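Local coordinates for protein serine-tRNA ligase (Naegleria fowleri, PDB 6BLJ) that probably charges serine tRNA with serine in the cytoplasm, activating the amino acid with ATP through a class II synthetase core, and is captured here with AMP bound, at residues Asp193-Leu198 with Gly219-Met224; Gly199-Glu204 with Leu325-Val330. All coordinates share one frame; numbering follows the deposited sequence.

Interaction 1: Asp193-Leu198 with Gly219-Met224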
loop_
_atom_site.group_PDB
_atom_site.type_symbol
_atom_site.label_atom_id
_atom_site.label_comp_id
_atom_site.label_asym_id
_atom_site.label_seq_id
_atom_site.Cartn_x
_atom_site.Cartn_y
_atom_site.Cartn_z
ATOM N N ASP A 193 9.030 -18.501 -25.643
ATOM C CA ASP A 193 9.442 -19.804 -26.170
ATOM C C ASP A 193 10.821 -19.732 -26.801
ATOM O O ASP A 193 11.646 -20.632 -26.608
ATOM C CB ASP A 193 8.421 -20.310 -27.187
ATOM C CG ASP A 193 7.058 -20.537 -26.566
ATOM O OD1 ASP A 193 7.006 -21.225 -25.529
ATOM O OD2 ASP A 193 6.054 -20.008 -27.083
ATOM N N ILE A 194 11.091 -18.655 -27.540
ATOM C CA ILE A 194 12.410 -18.463 -28.139
ATOM C C ILE A 194 13.485 -18.426 -27.061
ATOM O O ILE A 194 14.504 -19.124 -27.153
ATOM C CB ILE A 194 12.424 -17.173 -28.981
ATOM C CG1 ILE A 194 11.463 -17.310 -30.166
ATOM C CG2 ILE A 194 13.830 -16.878 -29.441
ATOM C CD1 ILE A 194 11.202 -16.001 -30.910
ATOM N N MET A 195 13.281 -17.604 -26.024
ATOM C CA MET A 195 14.312 -17.452 -24.996
ATOM C C MET A 195 14.541 -18.758 -24.238
ATOM O O MET A 195 15.682 -19.098 -23.901
ATOM C CB MET A 195 13.935 -16.331 -24.023
ATOM C CG MET A 195 13.943 -14.954 -24.669
ATOM S SD MET A 195 13.637 -13.634 -23.475
ATOM C CE MET A 195 13.868 -12.209 -24.541
ATOM N N ARG A 196 13.476 -19.509 -23.974
ATOM C CA ARG A 196 13.644 -20.809 -23.325
ATOM C C ARG A 196 14.353 -21.798 -24.247
ATOM O O ARG A 196 15.172 -22.609 -23.786
ATOM C CB ARG A 196 12.288 -21.369 -22.883
ATOM C CG ARG A 196 11.711 -20.702 -21.619
ATOM C CD ARG A 196 10.346 -21.293 -21.242
ATOM N NE ARG A 196 9.847 -20.725 -19.994
ATOM C CZ ARG A 196 8.566 -20.760 -19.640
ATOM N NH1 ARG A 196 7.672 -21.324 -20.448
ATOM N NH2 ARG A 196 8.175 -20.224 -18.494
ATOM N N LYS A 197 14.035 -21.767 -25.545
ATOM C CA LYS A 197 14.706 -22.666 -26.483
ATOM C C LYS A 197 16.185 -22.321 -26.626
ATOM O O LYS A 197 16.990 -23.191 -26.976
ATOM C CB LYS A 197 14.003 -22.636 -27.842
ATOM C CG LYS A 197 12.727 -23.473 -27.901
ATOM C CD LYS A 197 11.915 -23.196 -29.175
ATOM C CE LYS A 197 12.641 -23.677 -30.427
ATOM N NZ LYS A 197 12.873 -25.149 -30.383
ATOM N N LEU A 198 16.554 -21.060 -26.397
ATOM C CA LEU A 198 17.961 -20.678 -26.341
ATOM C C LEU A 198 18.633 -21.110 -25.045
ATOM O O LEU A 198 19.861 -21.014 -24.949
ATOM C CB LEU A 198 18.120 -19.162 -26.503
ATOM C CG LEU A 198 17.708 -18.539 -27.838
ATOM C CD1 LEU A 198 17.637 -17.014 -27.722
ATOM C CD2 LEU A 198 18.653 -18.966 -28.963
ATOM N N GLY A 219 23.467 -16.522 -20.213
ATOM C CA GLY A 219 24.211 -16.753 -21.449
ATOM C C GLY A 219 24.191 -15.572 -22.400
ATOM O O GLY A 219 24.344 -14.411 -22.001
ATOM N N ASP A 220 24.020 -15.870 -23.692
ATOM C CA ASP A 220 24.171 -14.820 -24.701
ATOM C C ASP A 220 23.116 -13.717 -24.541
ATOM O O ASP A 220 23.376 -12.554 -24.877
ATOM C CB ASP A 220 24.106 -15.434 -26.102
ATOM C CG ASP A 220 25.324 -16.308 -26.427
ATOM O OD1 ASP A 220 26.385 -16.176 -25.783
ATOM O OD2 ASP A 220 25.219 -17.141 -27.336
ATOM N N LEU A 221 21.937 -14.047 -24.003
ATOM C CA LEU A 221 20.918 -13.021 -23.785
ATOM C C LEU A 221 21.396 -11.970 -22.787
ATOM O O LEU A 221 21.094 -10.777 -22.937
ATOM C CB LEU A 221 19.624 -13.670 -23.297
ATOM C CG LEU A 221 18.816 -14.442 -24.350
ATOM C CD1 LEU A 221 17.513 -14.954 -23.716
ATOM C CD2 LEU A 221 18.542 -13.594 -25.595
ATOM N N VAL A 222 22.133 -12.393 -21.756
ATOM C CA VAL A 222 22.768 -11.436 -20.847
ATOM C C VAL A 222 23.742 -10.541 -21.615
ATOM O O VAL A 222 23.762 -9.311 -21.447
ATOM C CB VAL A 222 23.484 -12.175 -19.701
ATOM C CG1 VAL A 222 24.245 -11.187 -18.805
ATOM C CG2 VAL A 222 22.495 -13.011 -18.877
ATOM N N ARG A 223 24.588 -11.148 -22.449
ATOM C CA ARG A 223 25.550 -10.341 -23.205
ATOM C C ARG A 223 24.834 -9.384 -24.154
ATOM O O ARG A 223 25.275 -8.248 -24.350
ATOM C CB ARG A 223 26.541 -11.230 -23.964
ATOM C CG ARG A 223 27.416 -12.082 -23.050
ATOM C CD ARG A 223 28.620 -12.654 -23.786
ATOM N NE ARG A 223 28.228 -13.478 -24.925
ATOM C CZ ARG A 223 28.540 -13.218 -26.193
ATOM N NH1 ARG A 223 29.280 -12.153 -26.508
ATOM N NH2 ARG A 223 28.123 -14.038 -27.152
ATOM N N MET A 224 23.703 -9.808 -24.725
ATOM C CA MET A 224 22.935 -8.890 -25.566
ATOM C C MET A 224 22.265 -7.792 -24.739
ATOM O O MET A 224 22.073 -6.672 -25.228
ATOM C CB MET A 224 21.890 -9.651 -26.378
ATOM C CG MET A 224 21.254 -8.788 -27.458
ATOM S SD MET A 224 20.112 -9.654 -28.554
ATOM C CE MET A 224 21.241 -10.582 -29.565
#
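Leu-221 meets Met-195 of helix 191-197 and Leu-198, which follows it in the chain, and its side chain illustrates how one branched residue can serve two neighbours three positions apart. Its CB points at the opposing segment, and CG stands anti to the carbonyl carbon (chi1 -74°), which carries the fork across the gap between the backbones. There the two methyls part company. CD1 meets the start of the Met-195 chain, the two side chains crossing at a slant, 3.7 Å from Met-195 CG and almost as near to Met-195 CB; Met-195 SD is 4.1 Å from Leu-221 CD1. CD2 turns to Leu-198 instead, 4.1 Å from Leu-198 CD1, the two leucines crossing at about a right angle. The three residues are buried, and their meeting is wholly apolar. Ile-481 and Val-465 also pack on Leu-198, while Leu-452 lies against Met-195. Within 219-224, Arg-223 NH2 makes a salt bridge to Asp-220 OD1 at 3.1 Å, from above the carboxylate plane but in the guanidinium plane. Helix 220-238 leads into strand 242-245, and Val-222 packs on Pro-243 of the second subunit, a helix-strand pair at the interface consistent with motif 1 of class II synthetases.

Interaction 2: Gly199-Glu204 with Leu325-Val330. With AMP (adenosine monophosphate), chain D.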
loop_
_atom_site.group_PDB
_atom_site.type_symbol
_atom_site.label_atom_id
_atom_site.label_comp_id
_atom_site.label_asym_id
_atom_site.label_seq_id
_atom_site.Cartn_x
_atom_site.Cartn_y
_atom_site.Cartn_z
ATOM N N GLY A 199 17.874 -21.579 -24.059
ATOM C CA GLY A 199 18.446 -21.823 -22.746
ATOM C C GLY A 199 18.793 -20.551 -22.001
ATOM O O GLY A 199 19.671 -20.567 -21.137
ATOM N N GLY A 200 18.122 -19.445 -22.306
ATOM C CA GLY A 200 18.539 -18.169 -21.758
ATOM C C GLY A 200 17.627 -17.559 -20.716
ATOM O O GLY A 200 17.870 -16.436 -20.275
ATOM N N LEU A 201 16.562 -18.256 -20.332
ATOM C CA LEU A 201 15.558 -17.660 -19.462
ATOM C C LEU A 201 15.055 -18.691 -18.476
ATOM O O LEU A 201 14.580 -19.759 -18.881
ATOM C CB LEU A 201 14.389 -17.095 -20.272
ATOM C CG LEU A 201 13.220 -16.495 -19.486
ATOM C CD1 LEU A 201 13.709 -15.312 -18.673
ATOM C CD2 LEU A 201 12.060 -16.079 -20.419
ATOM N N ALA A 202 15.116 -18.354 -17.189
ATOM C CA ALA A 202 14.659 -19.228 -16.107
ATOM C C ALA A 202 13.601 -18.492 -15.287
ATOM O O ALA A 202 13.912 -17.865 -14.274
ATOM C CB ALA A 202 15.836 -19.661 -15.241
ATOM N N THR A 203 12.334 -18.594 -15.704
ATOM C CA THR A 203 11.251 -17.998 -14.924
ATOM C C THR A 203 10.890 -18.837 -13.706
ATOM O O THR A 203 10.347 -18.296 -12.739
ATOM C CB THR A 203 9.996 -17.820 -15.787
ATOM O OG1 THR A 203 9.532 -19.118 -16.179
ATOM C CG2 THR A 203 10.326 -16.974 -17.057
ATOM N N GLU A 204 11.169 -20.144 -13.747
ATOM C CA GLU A 204 10.855 -21.036 -12.634
ATOM C C GLU A 204 11.706 -20.712 -11.402
ATOM O O GLU A 204 11.175 -20.380 -10.340
ATOM C CB GLU A 204 11.047 -22.492 -13.071
ATOM C CG GLU A 204 10.057 -22.990 -14.146
ATOM C CD GLU A 204 10.421 -22.621 -15.595
ATOM O OE1 GLU A 204 11.518 -22.056 -15.857
ATOM O OE2 GLU A 204 9.579 -22.901 -16.481
ATOM N N LEU A 325 3.670 -13.767 -19.420
ATOM C CA LEU A 325 4.635 -14.709 -19.978
ATOM C C LEU A 325 5.936 -13.997 -20.330
ATOM O O LEU A 325 5.945 -13.097 -21.179
ATOM C CB LEU A 325 4.072 -15.391 -21.226
ATOM C CG LEU A 325 2.719 -16.099 -21.131
ATOM C CD1 LEU A 325 2.419 -16.809 -22.455
ATOM C CD2 LEU A 325 2.635 -17.062 -19.940
ATOM N N GLY A 326 7.037 -14.412 -19.697
ATOM C CA GLY A 326 8.349 -13.930 -20.109
ATOM C C GLY A 326 8.723 -12.595 -19.480
ATOM O O GLY A 326 8.275 -12.245 -18.395
ATOM N N ILE A 327 9.548 -11.830 -20.184
ATOM C CA ILE A 327 10.133 -10.628 -19.594
ATOM C C ILE A 327 9.646 -9.353 -20.299
ATOM O O ILE A 327 10.314 -8.313 -20.248
ATOM C CB ILE A 327 11.668 -10.732 -19.562
ATOM C CG1 ILE A 327 12.281 -10.713 -20.972
ATOM C CG2 ILE A 327 12.064 -12.034 -18.840
ATOM C CD1 ILE A 327 13.836 -10.811 -20.926
ATOM N N PHE A 328 8.483 -9.428 -20.956
ATOM C CA PHE A 328 7.863 -8.248 -21.569
ATOM C C PHE A 328 7.372 -7.256 -20.513
ATOM O O PHE A 328 7.542 -6.039 -20.662
ATOM C CB PHE A 328 6.710 -8.706 -22.465
ATOM C CG PHE A 328 5.946 -7.595 -23.117
ATOM C CD1 PHE A 328 4.907 -6.970 -22.441
ATOM C CD2 PHE A 328 6.224 -7.212 -24.424
ATOM C CE1 PHE A 328 4.172 -5.949 -23.052
ATOM C CE2 PHE A 328 5.484 -6.199 -25.047
ATOM C CZ PHE A 328 4.466 -5.566 -24.360
ATOM N N ARG A 329 6.724 -7.750 -19.466
ATOM C CA ARG A 329 6.263 -6.919 -18.356
ATOM C C ARG A 329 6.762 -7.558 -17.073
ATOM O O ARG A 329 6.259 -8.617 -16.669
ATOM C CB ARG A 329 4.734 -6.802 -18.343
ATOM C CG ARG A 329 4.208 -5.936 -17.203
ATOM C CD ARG A 329 2.681 -5.946 -17.147
ATOM N NE ARG A 329 2.090 -5.479 -18.396
ATOM C CZ ARG A 329 1.918 -4.199 -18.711
ATOM N NH1 ARG A 329 2.276 -3.246 -17.856
ATOM N NH2 ARG A 329 1.378 -3.871 -19.880
ATOM N N VAL A 330 7.717 -6.899 -16.417
ATOM C CA VAL A 330 8.380 -7.418 -15.233
ATOM C C VAL A 330 8.394 -6.327 -14.162
ATOM O O VAL A 330 7.966 -5.200 -14.399
ATOM C CB VAL A 330 9.806 -7.910 -15.552
ATOM C CG1 VAL A 330 9.754 -9.194 -16.383
ATOM C CG2 VAL A 330 10.585 -6.821 -16.314
HETATM P P AMP D . 6.533 4.263 -19.142
HETATM O O1P AMP D . 5.329 3.587 -18.484
HETATM O O2P AMP D . 7.503 4.985 -18.293
HETATM O O3P AMP D . 6.030 5.109 -20.302
HETATM O "O5'" AMP D . 7.352 3.076 -19.820
HETATM C "C5'" AMP D . 8.470 3.331 -20.659
HETATM C "C4'" AMP D . 8.922 2.061 -21.348
HETATM O "O4'" AMP D . 9.513 1.158 -20.378
HETATM C "C3'" AMP D . 7.820 1.247 -21.991
HETATM O "O3'" AMP D . 7.476 1.720 -23.280
HETATM C "C2'" AMP D . 8.392 -0.159 -21.996
HETATM O "O2'" AMP D . 9.306 -0.309 -23.069
HETATM C "C1'" AMP D . 9.175 -0.175 -20.686
HETATM N N9 AMP D . 8.406 -0.746 -19.553
HETATM C C8 AMP D . 7.431 -0.109 -18.829
HETATM N N7 AMP D . 6.911 -0.844 -17.872
HETATM C C5 AMP D . 7.594 -2.046 -17.970
HETATM C C6 AMP D . 7.513 -3.248 -17.238
HETATM N N6 AMP D . 6.705 -3.430 -16.179
HETATM N N1 AMP D . 8.311 -4.268 -17.616
HETATM C C2 AMP D . 9.155 -4.082 -18.638
HETATM N N3 AMP D . 9.341 -2.989 -19.385
HETATM C C4 AMP D . 8.520 -2.002 -19.006
#
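Leu-201 packs against Ile-327 and Gly-326, while the far end of loop 325-330 holds AMP. The apolar part rests on both methyls of Leu-201. With CG anti to the backbone N (chi1 177°), CD1 reaches Ile-327 and lies 3.7 Å from Ile-327 CG2, the side chains running past each other in opposite directions. Leu-201 CD2 rests 4.3 Å from Gly-326 CA. Gly-326 has a positive phi of 85°, a conformation that suits glycine, and its CA presents bare backbone to the leucine. Met-195 touches both Leu-201 and Ile-327, so helix 191-197 adds to the same apolar cluster.

The polar part belongs to the end of the loop. Val-330 N donates a nearly straight bond (171°) to AMP N1 at 3.0 Å, and AMP N6 returns one to Val-330 O at 2.8 Å, a more bent bond. Val-330 CG2 makes a van der Waals touch on the ring, 3.7 Å from AMP N1. Further back, Arg-329 forms salt bridges to Asp-323 and Glu-316, and Phe-328 has a cation-pi contact with Arg-450.

Joining antiparallel strands 304-313 and 332-342, the loop is consistent with the motif 2 loop of class II synthetases. Because both hydrogen bonds of Val-330 to the base use the main chain, the N1/N6 edge of adenine is read by its own pattern: an amino group beside an unprotonated ring nitrogen matches a backbone C=O and N-H.

Both contacts are buried, with centres 10 Å apart, and their first segments follow one another in the chain: helix 191-197 of interaction 1 leads through the Schellman motif at Gly-199 into strand 201-202 of interaction 2. Met-195 O probably accepts a hydrogen bond from Gly-200 N, and Arg-196 NH2 probably bonds to Thr-203 OG1, so backbone and side chain both tie the two segments together. Across its segments each contact is apolar, and both border the second subunit. The difference lies in what is joined: interaction 1 sets helix against helix, whereas interaction 2 sets strand against loop, and the far end of 325-330 adds hydrogen bonds to a ligand, which interaction 1 does not have.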